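Saframycin Mx1 synthetase B (Legionella pneumophila subsp. pneumophila, PDB 3LNV) is a fatty acid AMP ligase of the ANL superfamily of AMP-binding enzymes, with a large N-terminal part and a smaller C-terminal part. Local coordinates at residues G177-P182 against G465-P470; P98-L103 against V529-Q534; E499-V504 against E536-V541; F171-S176 against G328-T333. All blocks are in the same frame, centred on the assembly; numbering follows the deposited sequence.

Interaction 1: G177-P182 against G465-P470. With POP (pyrophosphate 2-), chain C.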
# COMPACT_ATOMS: atom_id res chain seq x y z
N GLY A 177 4.78 4.06 7.10
CA GLY A 177 5.97 3.95 7.93
C GLY A 177 6.27 5.12 8.84
O GLY A 177 7.26 5.85 8.66
N SER A 178 5.43 5.28 9.86
CA SER A 178 5.69 6.26 10.90
C SER A 178 5.32 5.54 12.17
O SER A 178 4.67 6.11 13.04
CB SER A 178 4.81 7.48 10.70
OG SER A 178 5.54 8.68 10.91
N THR A 179 5.71 4.28 12.27
CA THR A 179 5.13 3.40 13.29
C THR A 179 5.35 3.85 14.73
O THR A 179 4.51 3.60 15.57
CB THR A 179 5.57 1.93 13.11
OG1 THR A 179 7.00 1.86 13.01
CG2 THR A 179 4.94 1.33 11.85
N MSE A 180 6.46 4.52 15.02
CA MSE A 180 6.73 4.96 16.39
C MSE A 180 5.98 6.24 16.76
O MSE A 180 5.90 6.61 17.92
CB MSE A 180 8.24 5.13 16.62
CG MSE A 180 9.00 3.81 16.66
SE MSE A 180 8.39 2.63 18.13
CE MSE A 180 8.79 3.85 19.59
N HIS A 181 5.45 6.94 15.76
CA HIS A 181 4.67 8.16 15.99
C HIS A 181 3.78 8.33 14.78
O HIS A 181 4.08 9.12 13.88
CB HIS A 181 5.60 9.36 16.16
CG HIS A 181 6.06 9.58 17.57
N PRO A 182 2.71 7.54 14.72
CA PRO A 182 1.90 7.36 13.52
C PRO A 182 1.26 8.65 13.06
O PRO A 182 0.84 9.45 13.89
CB PRO A 182 0.81 6.38 13.98
CG PRO A 182 1.41 5.67 15.10
CD PRO A 182 2.24 6.68 15.82
N GLY A 465 15.80 2.78 10.92
CA GLY A 465 16.34 2.74 12.27
C GLY A 465 15.44 3.43 13.29
O GLY A 465 15.33 3.00 14.43
N LYS A 466 14.78 4.50 12.84
CA LYS A 466 13.88 5.28 13.67
C LYS A 466 12.58 4.55 13.98
O LYS A 466 12.01 4.69 15.07
CB LYS A 466 13.60 6.63 12.97
CG LYS A 466 12.45 7.41 13.55
CD LYS A 466 12.83 8.07 14.87
CE LYS A 466 11.79 9.10 15.28
NZ LYS A 466 10.39 8.57 15.13
N ASN A 467 12.09 3.76 13.03
CA ASN A 467 10.90 2.97 13.27
C ASN A 467 11.20 1.60 13.86
O ASN A 467 10.29 0.78 14.04
CB ASN A 467 10.06 2.87 11.99
CG ASN A 467 9.67 4.24 11.47
OD1 ASN A 467 10.06 4.63 10.37
ND2 ASN A 467 8.94 5.01 12.29
N HIS A 468 12.48 1.35 14.19
CA HIS A 468 12.89 0.13 14.89
C HIS A 468 12.69 -1.14 14.04
O HIS A 468 12.57 -2.25 14.59
CB HIS A 468 12.12 0.00 16.21
CG HIS A 468 12.89 -0.67 17.32
ND1 HIS A 468 14.09 -0.18 17.81
CD2 HIS A 468 12.59 -1.76 18.08
CE1 HIS A 468 14.51 -0.96 18.79
NE2 HIS A 468 13.62 -1.92 18.98
N TYR A 469 12.66 -0.99 12.72
CA TYR A 469 12.36 -2.13 11.86
C TYR A 469 13.33 -3.29 11.96
O TYR A 469 12.91 -4.44 12.07
CB TYR A 469 12.19 -1.71 10.40
CG TYR A 469 10.89 -1.00 10.12
CD1 TYR A 469 9.71 -1.42 10.71
CD2 TYR A 469 10.85 0.10 9.27
CE1 TYR A 469 8.51 -0.78 10.46
CE2 TYR A 469 9.66 0.75 9.02
CZ TYR A 469 8.49 0.31 9.61
OH TYR A 469 7.31 0.97 9.34
N PRO A 470 14.64 -3.02 11.91
CA PRO A 470 15.53 -4.18 11.92
C PRO A 470 15.37 -4.95 13.23
O PRO A 470 15.27 -6.18 13.22
CB PRO A 470 16.93 -3.57 11.81
CG PRO A 470 16.72 -2.18 11.30
CD PRO A 470 15.39 -1.75 11.85
P1 POP C . 5.79 7.54 5.62
O1 POP C . 5.23 6.45 4.73
O2 POP C . 5.44 7.30 7.07
O3 POP C . 7.30 7.54 5.61
O POP C . 5.16 8.97 5.24
P2 POP C . 4.84 9.73 3.85
O4 POP C . 3.46 9.30 3.31
O5 POP C . 5.89 9.55 2.76
O6 POP C . 4.87 11.20 4.25

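Interaction 2: P98-L103 against V529-Q534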
# COMPACT_ATOMS: atom_id res chain seq x y z
N PRO A 98 -3.70 -6.67 14.24
CA PRO A 98 -2.36 -7.10 14.67
C PRO A 98 -2.07 -8.58 14.43
O PRO A 98 -2.85 -9.44 14.82
CB PRO A 98 -2.36 -6.78 16.16
CG PRO A 98 -3.25 -5.58 16.27
CD PRO A 98 -4.35 -5.82 15.24
N ALA A 99 -0.95 -8.85 13.78
CA ALA A 99 -0.54 -10.20 13.41
C ALA A 99 -0.48 -11.15 14.60
O ALA A 99 -0.96 -12.29 14.53
CB ALA A 99 0.81 -10.16 12.69
N GLN A 100 0.10 -10.68 15.70
CA GLN A 100 0.21 -11.52 16.89
C GLN A 100 -0.60 -10.91 18.04
O GLN A 100 -0.53 -9.71 18.29
CB GLN A 100 1.68 -11.69 17.29
CG GLN A 100 2.61 -12.04 16.12
CD GLN A 100 2.27 -13.38 15.46
OE1 GLN A 100 1.38 -14.10 15.91
NE2 GLN A 100 2.98 -13.70 14.38
N GLU A 101 -1.37 -11.75 18.71
CA GLU A 101 -2.23 -11.31 19.81
C GLU A 101 -1.61 -10.25 20.72
O GLU A 101 -2.26 -9.25 21.03
CB GLU A 101 -2.68 -12.50 20.66
CG GLU A 101 -3.98 -13.12 20.20
CD GLU A 101 -3.93 -14.64 20.15
OE1 GLU A 101 -3.08 -15.18 19.40
OE2 GLU A 101 -4.74 -15.30 20.84
N LYS A 102 -0.37 -10.45 21.13
CA LYS A 102 0.20 -9.57 22.16
C LYS A 102 1.12 -8.47 21.62
O LYS A 102 1.68 -7.71 22.39
CB LYS A 102 0.97 -10.39 23.20
CG LYS A 102 0.19 -11.56 23.79
CD LYS A 102 1.12 -12.40 24.66
CE LYS A 102 0.66 -13.85 24.76
NZ LYS A 102 1.81 -14.73 25.14
N LEU A 103 1.28 -8.39 20.31
CA LEU A 103 2.08 -7.33 19.72
C LEU A 103 1.16 -6.20 19.23
O LEU A 103 0.85 -6.11 18.03
CB LEU A 103 2.94 -7.88 18.59
CG LEU A 103 4.30 -8.47 19.01
CD1 LEU A 103 4.22 -9.26 20.32
CD2 LEU A 103 4.89 -9.32 17.89
N VAL A 529 7.90 -12.00 7.60
CA VAL A 529 8.21 -10.58 7.74
C VAL A 529 7.08 -9.73 7.11
O VAL A 529 6.75 -8.66 7.61
CB VAL A 529 9.59 -10.23 7.14
CG1 VAL A 529 9.81 -8.72 7.07
CG2 VAL A 529 10.70 -10.91 7.96
N TYR A 530 6.48 -10.21 6.04
CA TYR A 530 5.34 -9.50 5.46
C TYR A 530 4.13 -9.61 6.36
O TYR A 530 3.39 -8.65 6.56
CB TYR A 530 4.99 -10.02 4.08
CG TYR A 530 4.02 -9.11 3.35
CD1 TYR A 530 4.47 -8.08 2.52
CD2 TYR A 530 2.64 -9.28 3.50
CE1 TYR A 530 3.56 -7.25 1.85
CE2 TYR A 530 1.73 -8.46 2.84
CZ TYR A 530 2.19 -7.45 2.02
OH TYR A 530 1.28 -6.64 1.38
N GLU A 531 3.91 -10.80 6.91
CA GLU A 531 2.77 -10.99 7.79
C GLU A 531 2.84 -10.07 9.01
O GLU A 531 1.84 -9.45 9.38
CB GLU A 531 2.67 -12.44 8.25
CG GLU A 531 1.64 -12.62 9.35
CD GLU A 531 1.58 -14.05 9.83
OE1 GLU A 531 1.92 -14.96 9.05
OE2 GLU A 531 1.19 -14.26 11.00
N ASN A 532 4.01 -9.99 9.63
CA ASN A 532 4.16 -9.17 10.83
C ASN A 532 4.34 -7.69 10.53
O ASN A 532 3.90 -6.84 11.31
CB ASN A 532 5.31 -9.70 11.69
CG ASN A 532 4.91 -10.94 12.49
OD1 ASN A 532 3.81 -11.45 12.34
ND2 ASN A 532 5.81 -11.41 13.34
N HIS A 533 4.97 -7.38 9.40
CA HIS A 533 5.34 -6.01 9.09
C HIS A 533 4.87 -5.50 7.72
O HIS A 533 5.06 -4.33 7.40
CB HIS A 533 6.87 -5.85 9.21
CG HIS A 533 7.44 -6.43 10.47
ND1 HIS A 533 7.57 -5.69 11.63
CD2 HIS A 533 7.88 -7.68 10.76
CE1 HIS A 533 8.07 -6.46 12.58
NE2 HIS A 533 8.26 -7.67 12.08
N GLN A 534 4.27 -6.37 6.91
CA GLN A 534 3.90 -5.98 5.55
C GLN A 534 5.07 -5.18 4.95
O GLN A 534 4.90 -4.12 4.34
CB GLN A 534 2.56 -5.23 5.53
CG GLN A 534 1.37 -6.13 5.98
CD GLN A 534 -0.01 -5.61 5.58
OE1 GLN A 534 -0.27 -4.40 5.63
NE2 GLN A 534 -0.90 -6.53 5.20

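Interaction 3: E499-V504 against E536-V541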
# COMPACT_ATOMS: atom_id res chain seq x y z
N GLU A 499 20.04 1.51 -4.94
CA GLU A 499 18.85 0.86 -4.39
C GLU A 499 19.05 0.56 -2.91
O GLU A 499 20.18 0.43 -2.44
CB GLU A 499 18.53 -0.42 -5.16
CG GLU A 499 18.30 -0.15 -6.64
CD GLU A 499 17.78 -1.34 -7.42
OE1 GLU A 499 17.85 -1.30 -8.67
OE2 GLU A 499 17.29 -2.31 -6.78
N TYR A 500 17.95 0.48 -2.18
CA TYR A 500 18.04 0.06 -0.79
C TYR A 500 17.46 -1.33 -0.66
O TYR A 500 16.38 -1.61 -1.19
CB TYR A 500 17.33 1.04 0.13
CG TYR A 500 18.04 2.36 0.30
CD1 TYR A 500 18.93 2.56 1.36
CD2 TYR A 500 17.84 3.40 -0.60
CE1 TYR A 500 19.59 3.77 1.51
CE2 TYR A 500 18.49 4.60 -0.46
CZ TYR A 500 19.36 4.78 0.60
OH TYR A 500 20.00 5.98 0.74
N LYS A 501 18.18 -2.21 0.03
CA LYS A 501 17.71 -3.58 0.18
C LYS A 501 17.62 -3.97 1.65
O LYS A 501 18.60 -3.87 2.40
CB LYS A 501 18.63 -4.55 -0.55
CG LYS A 501 18.62 -4.38 -2.05
CD LYS A 501 18.80 -5.72 -2.75
CE LYS A 501 19.25 -5.49 -4.18
NZ LYS A 501 18.87 -4.09 -4.57
N LEU A 502 16.43 -4.41 2.06
CA LEU A 502 16.25 -4.94 3.40
C LEU A 502 16.86 -6.33 3.41
O LEU A 502 16.40 -7.22 2.69
CB LEU A 502 14.77 -5.02 3.75
CG LEU A 502 14.45 -5.76 5.05
CD1 LEU A 502 15.24 -5.15 6.22
CD2 LEU A 502 12.95 -5.70 5.32
N THR A 503 17.90 -6.50 4.23
CA THR A 503 18.63 -7.77 4.34
C THR A 503 18.42 -8.48 5.68
O THR A 503 18.55 -7.90 6.75
CB THR A 503 20.14 -7.55 4.14
OG1 THR A 503 20.36 -6.81 2.93
CG2 THR A 503 20.88 -8.88 4.09
N VAL A 504 18.12 -9.77 5.60
CA VAL A 504 17.92 -10.59 6.78
C VAL A 504 18.94 -11.72 6.75
O VAL A 504 19.06 -12.44 5.76
CB VAL A 504 16.52 -11.19 6.77
CG1 VAL A 504 16.40 -12.36 7.78
CG2 VAL A 504 15.50 -10.09 7.03
N GLU A 536 8.83 -6.13 2.70
CA GLU A 536 9.40 -7.18 1.87
C GLU A 536 10.92 -7.29 2.01
O GLU A 536 11.66 -6.31 1.86
CB GLU A 536 8.97 -7.03 0.39
CG GLU A 536 9.80 -6.08 -0.48
CD GLU A 536 9.21 -4.66 -0.60
OE1 GLU A 536 8.23 -4.33 0.13
OE2 GLU A 536 9.73 -3.89 -1.44
N VAL A 537 11.40 -8.49 2.30
CA VAL A 537 12.84 -8.71 2.37
C VAL A 537 13.40 -8.91 0.98
O VAL A 537 12.90 -9.70 0.21
CB VAL A 537 13.21 -9.96 3.18
CG1 VAL A 537 14.74 -10.06 3.31
CG2 VAL A 537 12.51 -9.95 4.55
N HIS A 538 14.48 -8.21 0.67
CA HIS A 538 15.06 -8.27 -0.66
C HIS A 538 16.16 -9.31 -0.74
O HIS A 538 16.39 -9.91 -1.78
CB HIS A 538 15.57 -6.88 -1.04
CG HIS A 538 14.51 -5.83 -0.93
ND1 HIS A 538 13.43 -5.78 -1.78
CD2 HIS A 538 14.34 -4.82 -0.03
CE1 HIS A 538 12.65 -4.77 -1.43
NE2 HIS A 538 13.17 -4.18 -0.38
N THR A 539 16.83 -9.53 0.38
CA THR A 539 17.94 -10.47 0.42
C THR A 539 17.92 -11.26 1.71
O THR A 539 17.80 -10.69 2.78
CB THR A 539 19.26 -9.72 0.36
OG1 THR A 539 19.19 -8.76 -0.71
CG2 THR A 539 20.42 -10.68 0.12
N ILE A 540 18.05 -12.58 1.60
CA ILE A 540 18.17 -13.44 2.78
C ILE A 540 19.49 -14.20 2.73
O ILE A 540 19.82 -14.80 1.70
CB ILE A 540 17.01 -14.43 2.88
CG1 ILE A 540 15.67 -13.69 2.92
CG2 ILE A 540 17.16 -15.33 4.12
CD1 ILE A 540 14.46 -14.62 3.06
N VAL A 541 20.24 -14.16 3.82
CA VAL A 541 21.52 -14.85 3.92
C VAL A 541 21.50 -15.90 5.03
O VAL A 541 21.09 -15.63 6.16
CB VAL A 541 22.68 -13.86 4.18
CG1 VAL A 541 24.02 -14.60 4.34
CG2 VAL A 541 22.77 -12.85 3.06

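Interaction 4: F171-S176 against G328-T333. With 1ZZ (5'-O-[(S)-(dodecanoyloxy)(hydroxy)phosphoryl]adenosine), chain B; POP (pyrophosphate 2-), chain C.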
# COMPACT_ATOMS: atom_id res chain seq x y z
N PHE A 171 -12.24 9.81 6.46
CA PHE A 171 -11.47 8.79 7.17
C PHE A 171 -10.05 9.21 7.48
O PHE A 171 -9.51 10.19 6.90
CB PHE A 171 -11.49 7.45 6.40
CG PHE A 171 -10.85 7.53 5.04
CD1 PHE A 171 -9.64 6.91 4.80
CD2 PHE A 171 -11.48 8.20 4.00
CE1 PHE A 171 -9.04 6.98 3.53
CE2 PHE A 171 -10.89 8.27 2.73
CZ PHE A 171 -9.68 7.66 2.51
N LEU A 172 -9.42 8.50 8.40
CA LEU A 172 -7.98 8.72 8.59
C LEU A 172 -7.20 7.61 7.88
O LEU A 172 -7.57 6.45 7.98
CB LEU A 172 -7.61 8.73 10.08
CG LEU A 172 -8.25 9.72 11.04
CD1 LEU A 172 -7.62 9.61 12.45
CD2 LEU A 172 -8.11 11.16 10.50
N GLN A 173 -6.13 7.94 7.19
CA GLN A 173 -5.25 6.85 6.73
C GLN A 173 -3.83 7.05 7.25
O GLN A 173 -3.17 8.03 6.93
CB GLN A 173 -5.31 6.58 5.20
CG GLN A 173 -5.19 7.77 4.28
CD GLN A 173 -4.79 7.39 2.82
OE1 GLN A 173 -4.48 6.23 2.50
NE2 GLN A 173 -4.76 8.40 1.95
N TYR A 174 -3.41 6.10 8.07
CA TYR A 174 -2.09 6.13 8.68
C TYR A 174 -0.99 5.74 7.73
O TYR A 174 -1.02 4.64 7.17
CB TYR A 174 -2.07 5.25 9.93
CG TYR A 174 -2.75 5.96 11.05
CD1 TYR A 174 -4.12 5.82 11.24
CD2 TYR A 174 -2.05 6.85 11.85
CE1 TYR A 174 -4.77 6.51 12.24
CE2 TYR A 174 -2.68 7.54 12.85
CZ TYR A 174 -4.03 7.37 13.04
OH TYR A 174 -4.66 8.06 14.04
N THR A 175 -0.01 6.62 7.56
CA THR A 175 1.06 6.38 6.58
C THR A 175 1.69 5.00 6.78
O THR A 175 1.54 4.38 7.85
CB THR A 175 2.13 7.53 6.55
OG1 THR A 175 2.67 7.75 7.85
CG2 THR A 175 1.50 8.82 6.07
N SER A 176 2.37 4.50 5.75
CA SER A 176 2.92 3.15 5.80
C SER A 176 4.00 3.01 6.88
O SER A 176 4.11 1.95 7.51
CB SER A 176 3.48 2.75 4.42
OG SER A 176 2.44 2.61 3.45
N GLY A 328 2.37 8.31 -5.83
CA GLY A 328 1.45 9.01 -4.95
C GLY A 328 1.76 8.72 -3.49
O GLY A 328 2.68 7.97 -3.17
N LEU A 329 0.98 9.32 -2.60
CA LEU A 329 1.18 9.13 -1.17
C LEU A 329 -0.10 9.49 -0.44
O LEU A 329 -0.94 10.24 -0.95
CB LEU A 329 2.36 9.97 -0.67
CG LEU A 329 2.19 11.49 -0.62
CD1 LEU A 329 3.26 12.11 0.24
CD2 LEU A 329 2.19 12.14 -2.04
N ALA A 330 -0.25 8.97 0.76
CA ALA A 330 -1.46 9.19 1.54
C ALA A 330 -1.82 10.68 1.77
O ALA A 330 -2.99 11.03 1.75
CB ALA A 330 -1.35 8.44 2.87
N GLU A 331 -0.82 11.55 1.95
CA GLU A 331 -1.07 12.98 2.20
C GLU A 331 -1.72 13.67 1.01
O GLU A 331 -2.35 14.73 1.14
CB GLU A 331 0.24 13.72 2.56
CG GLU A 331 0.81 13.38 3.93
CD GLU A 331 1.75 12.17 3.93
OE1 GLU A 331 1.67 11.30 3.03
OE2 GLU A 331 2.56 12.09 4.86
N ALA A 332 -1.55 13.06 -0.15
CA ALA A 332 -2.22 13.54 -1.35
C ALA A 332 -3.38 12.63 -1.72
O ALA A 332 -3.72 12.50 -2.89
CB ALA A 332 -1.22 13.64 -2.51
N THR A 333 -4.01 12.04 -0.69
CA THR A 333 -5.03 10.99 -0.84
C THR A 333 -4.50 9.69 -1.46
O THR A 333 -4.47 8.65 -0.80
CB THR A 333 -6.32 11.50 -1.53
OG1 THR A 333 -6.81 12.66 -0.82
CG2 THR A 333 -7.41 10.45 -1.48
P 1ZZ B . 2.28 5.74 1.31
C1 1ZZ B . -6.77 1.79 -9.60
N1 1ZZ B . 6.54 5.92 -3.44
O1 1ZZ B . 2.74 4.25 -1.47
C2 1ZZ B . -5.29 1.74 -9.21
N2 1ZZ B . 5.29 5.66 -5.24
O2 1ZZ B . 1.31 5.51 -0.04
C3 1ZZ B . -4.93 2.95 -8.36
N3 1ZZ B . 8.79 5.84 -4.65
O3 1ZZ B . 2.04 6.96 1.90
C4 1ZZ B . -3.83 2.79 -7.33
N4 1ZZ B . 8.57 5.60 -7.01
O4 1ZZ B . 1.99 4.58 2.31
C5 1ZZ B . -3.03 4.09 -7.66
N5 1ZZ B . 6.55 5.38 -8.05
O5 1ZZ B . 3.82 5.84 0.81
C6 1ZZ B . -1.50 4.05 -7.33
O6 1ZZ B . 6.01 5.73 -1.03
C7 1ZZ B . -0.63 5.30 -7.13
O7 1ZZ B . 8.29 7.52 -1.07
C8 1ZZ B . -0.00 5.69 -5.76
O8 1ZZ B . 6.25 9.16 -0.61
C9 1ZZ B . 0.81 4.61 -5.06
C10 1ZZ B . 1.72 5.16 -3.91
C11 1ZZ B . 0.94 5.34 -2.58
C12 1ZZ B . 1.86 5.29 -1.34
C13 1ZZ B . 4.23 6.80 -0.15
C14 1ZZ B . 5.61 6.79 -0.45
C15 1ZZ B . 6.24 8.01 -1.24
C16 1ZZ B . 7.39 7.52 -1.71
C17 1ZZ B . 6.89 6.20 -2.12
C18 1ZZ B . 5.24 5.87 -4.02
C19 1ZZ B . 6.68 5.69 -5.60
C20 1ZZ B . 7.39 5.83 -4.56
C21 1ZZ B . 9.37 5.69 -5.81
C22 1ZZ B . 7.37 5.50 -6.93
P1 POP C . 5.79 7.54 5.62
O1 POP C . 5.23 6.45 4.73
O2 POP C . 5.44 7.30 7.07
O3 POP C . 7.30 7.54 5.61
O POP C . 5.16 8.97 5.24
P2 POP C . 4.84 9.73 3.85
O4 POP C . 3.46 9.30 3.31
O5 POP C . 5.89 9.55 2.76
O6 POP C . 4.87 11.20 4.25

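Interaction 1: G177-P182 against G465-P470
Thr179, Met180 and Gly177 meet Lys466, Asn467 and Tyr469 mainly through close packing. Thr179 OG1 comes within 3.4 Å of Asn467 CB. Its chi1 of 52° sets OG1 between its own backbone N and carbonyl carbon and directs CG2 to the phenol, where Thr179 CG2 lies 3.5 Å from Tyr469 OH. A small branched residue suits this place, since each branch finds a different neighbour. Tyr469 OH also sits 3.6 Å from Gly177 CA, while one face of the Tyr469 ring carries Asn467 CB, displaced toward the rim. Met180, modelled as selenomethionine, starts toward the helix end, with CG 3.5 Å from Lys466 O, then folds back at chi2 and chi3.

Each side is also braced from within. A type I turn from Ser178 to His181, closed by His181 N to Ser178 O at 2.9 Å, holds one side. On the other, His468 takes positive phi as the C-prime residue of a Schellman motif that ends helix 460-466.

The ligand enters at the first residue: Gly177 brings its backbone N to the pyrophosphate, giving weak bonds to pyrophosphate O1 (3.4 Å) and O2 (3.3 Å). The arrangement is that of the phosphate-binding loop of ANL enzymes, rich in glycine, serine and threonine, met here by a helix-helix junction of the C-terminal part.

Interaction 2: P98-L103 against V529-Q534
Gln100 reaches across to Asn532 where the C-terminal end of helix 515-533, in the smaller C-terminal part of this ANL fold, meets the loop between strand 91-95 and helix 105-114. The loop closes on itself as a type I turn from Gln100 to Leu103, and the contact lies at the surface.

From CB, the Gln100 chain leaves with CG beside the backbone N (chi1 -47°) and then bends at chi2, bringing the amide round to the helix. Gln100 CG and CD both pass 4.0 Å from Asn532 OD1. At the tip, Gln100 NE2 gives Asn532 OD1 a weak hydrogen bond of 3.1 Å whose N-H...O angle is only 134°, and the two amide planes stand nearly perpendicular, 84° apart. The carboxylate of Glu531, on a chain extended beyond CG, brings OE2 to 3.9 Å from Gln100 NE2. A long, flexible glutamine suits a span of this kind.

Asn532 is positioned from behind: its ND2 bonds to Ser476 OG on helix 469-478, the same hydroxyl that meets His533 NE2, so the amide presents OD1 to the loop. Ala99, with just a methyl group, lies close to the helix backbone. Its CB touches Asn532 OD1 at 3.3 Å and lies 3.5 Å from Glu531 O, a carbonyl oxygen that also accepts a hydrogen bond from Tyr96 OH.

Interaction 3: E499-V504 against E536-V541
Leu502 O takes two backbone N-H groups at once, from His538 N at 3.0 Å in the carbonyl plane and from Thr539 N at 3.3 Å, tilted from that plane. One acceptor facing two successive donors, with helix-like phi and psi at His538, resembles a classic beta bulge at the point where parallel pairing begins. Beyond it the pairing is regular: Val504 N bonds to Thr539 O at 3.0 Å, and Val541 N to Val504 O at 2.8 Å, both nearly straight. CA-H...O contacts from Thr503 to Thr539 O and from Ile540 to Val504 O lie among these bonds.

Side chains form the next shell. Thr503 and Thr539 lie side by side and point the same way, and the Lys501 chain bends at chi2 to bring CD 3.7 Å from Thr539 OG1. Val504 CG2 packs crosswise on Val537 CG1 at 3.8 Å; beta-branched residues suit the extended backbone here. The His538 ring turns an edge toward Leu502 N, while Glu536 O sits 3.4 Å above one face, off centre.

Farther out, Lys501 NZ makes a salt bridge of 3.2 Å with Glu499 OE2, weak as a hydrogen bond, and that carboxylate oxygen has a second partner in Arg302. Strands 486-496 and 574-577 flank the pair. Val537 and Ile540 rest on helix 515-533, whereas Leu502 and Val504 touch helix 469-478. Strand 499-508, helix 515-533 and strand 539-544 follow one another and the strands pair in parallel, forming a beta-alpha-beta crossover, the core of the small C-terminal alpha/beta domain of ANL enzymes.

Interaction 4: F171-S176 against G328-T333
Gln173 points its amide at the turn formed by 328-333, and its NE2 gives Thr333 O a hydrogen bond of 2.8 Å (N-H...O 152°). The donor meets a lone pair in the carbonyl plane, and Thr333 O lies almost in the plane of the amide, so the flat group is well aligned. A chi1 of 49° puts Gln173 CG between the backbone N and the carbonyl carbon; from there the chain runs extended to the turn. Ala330 CB packs against the amide, 3.6 Å from Gln173 CD, a place suited to a methyl group. At the other end of the amide, Gln173 OE1 accepts from Asp220 N, so that both ends fix its rotation.

Thr175 and Glu331 cross at about a right angle, with Thr175 CG2 3.6 Å from Glu331 OE2. Their polar ends converge on the pyrophosphate instead. Thr175 OG1 bonds to pyrophosphate O2 at 2.9 Å. The Glu331 chain bends at chi2 and turns its carboxylate toward the far phosphate, with OE1 2.7 Å from pyrophosphate O4, and Tyr413 OH bonds to OE2 to steady that carboxylate.

Close by, the 3-10 segment of the turn presents a backbone group to the second ligand: Ala330 N bonds nearly straight (175°), though long at 3.3 Å, to O3 of the bound 5'-O-[(S)-(dodecanoyloxy)(hydroxy)phosphoryl]adenosine. Strand 169-174 with the start of the phosphate-binding loop, facing the turn 328-333 that carries Glu331, is the pairing that frames the AMP-binding site of ANL enzymes.

Interactions 1 and 4 share the pyrophosphate and a continuous chain: strand 169-174 runs into the loop 177-182, and Pro182 CB packs on Tyr174 CD2 at 3.6 Å, although the centres are about 16 Å apart. Interactions 1 and 2 both tie the N-terminal part to the C-terminal one, with centres about 14 Å apart, and the chain between 98-103 and 529-534 encloses interactions 1 and 4. Interaction 3 lies wholly within the C-terminal part. It touches interaction 2 where Val529 meets Val537, since helix 515-533 links its two strands. The C-terminal part thus meets the phosphate loop through the junction of helices 460-466 and 469-478, with its sheet farther back.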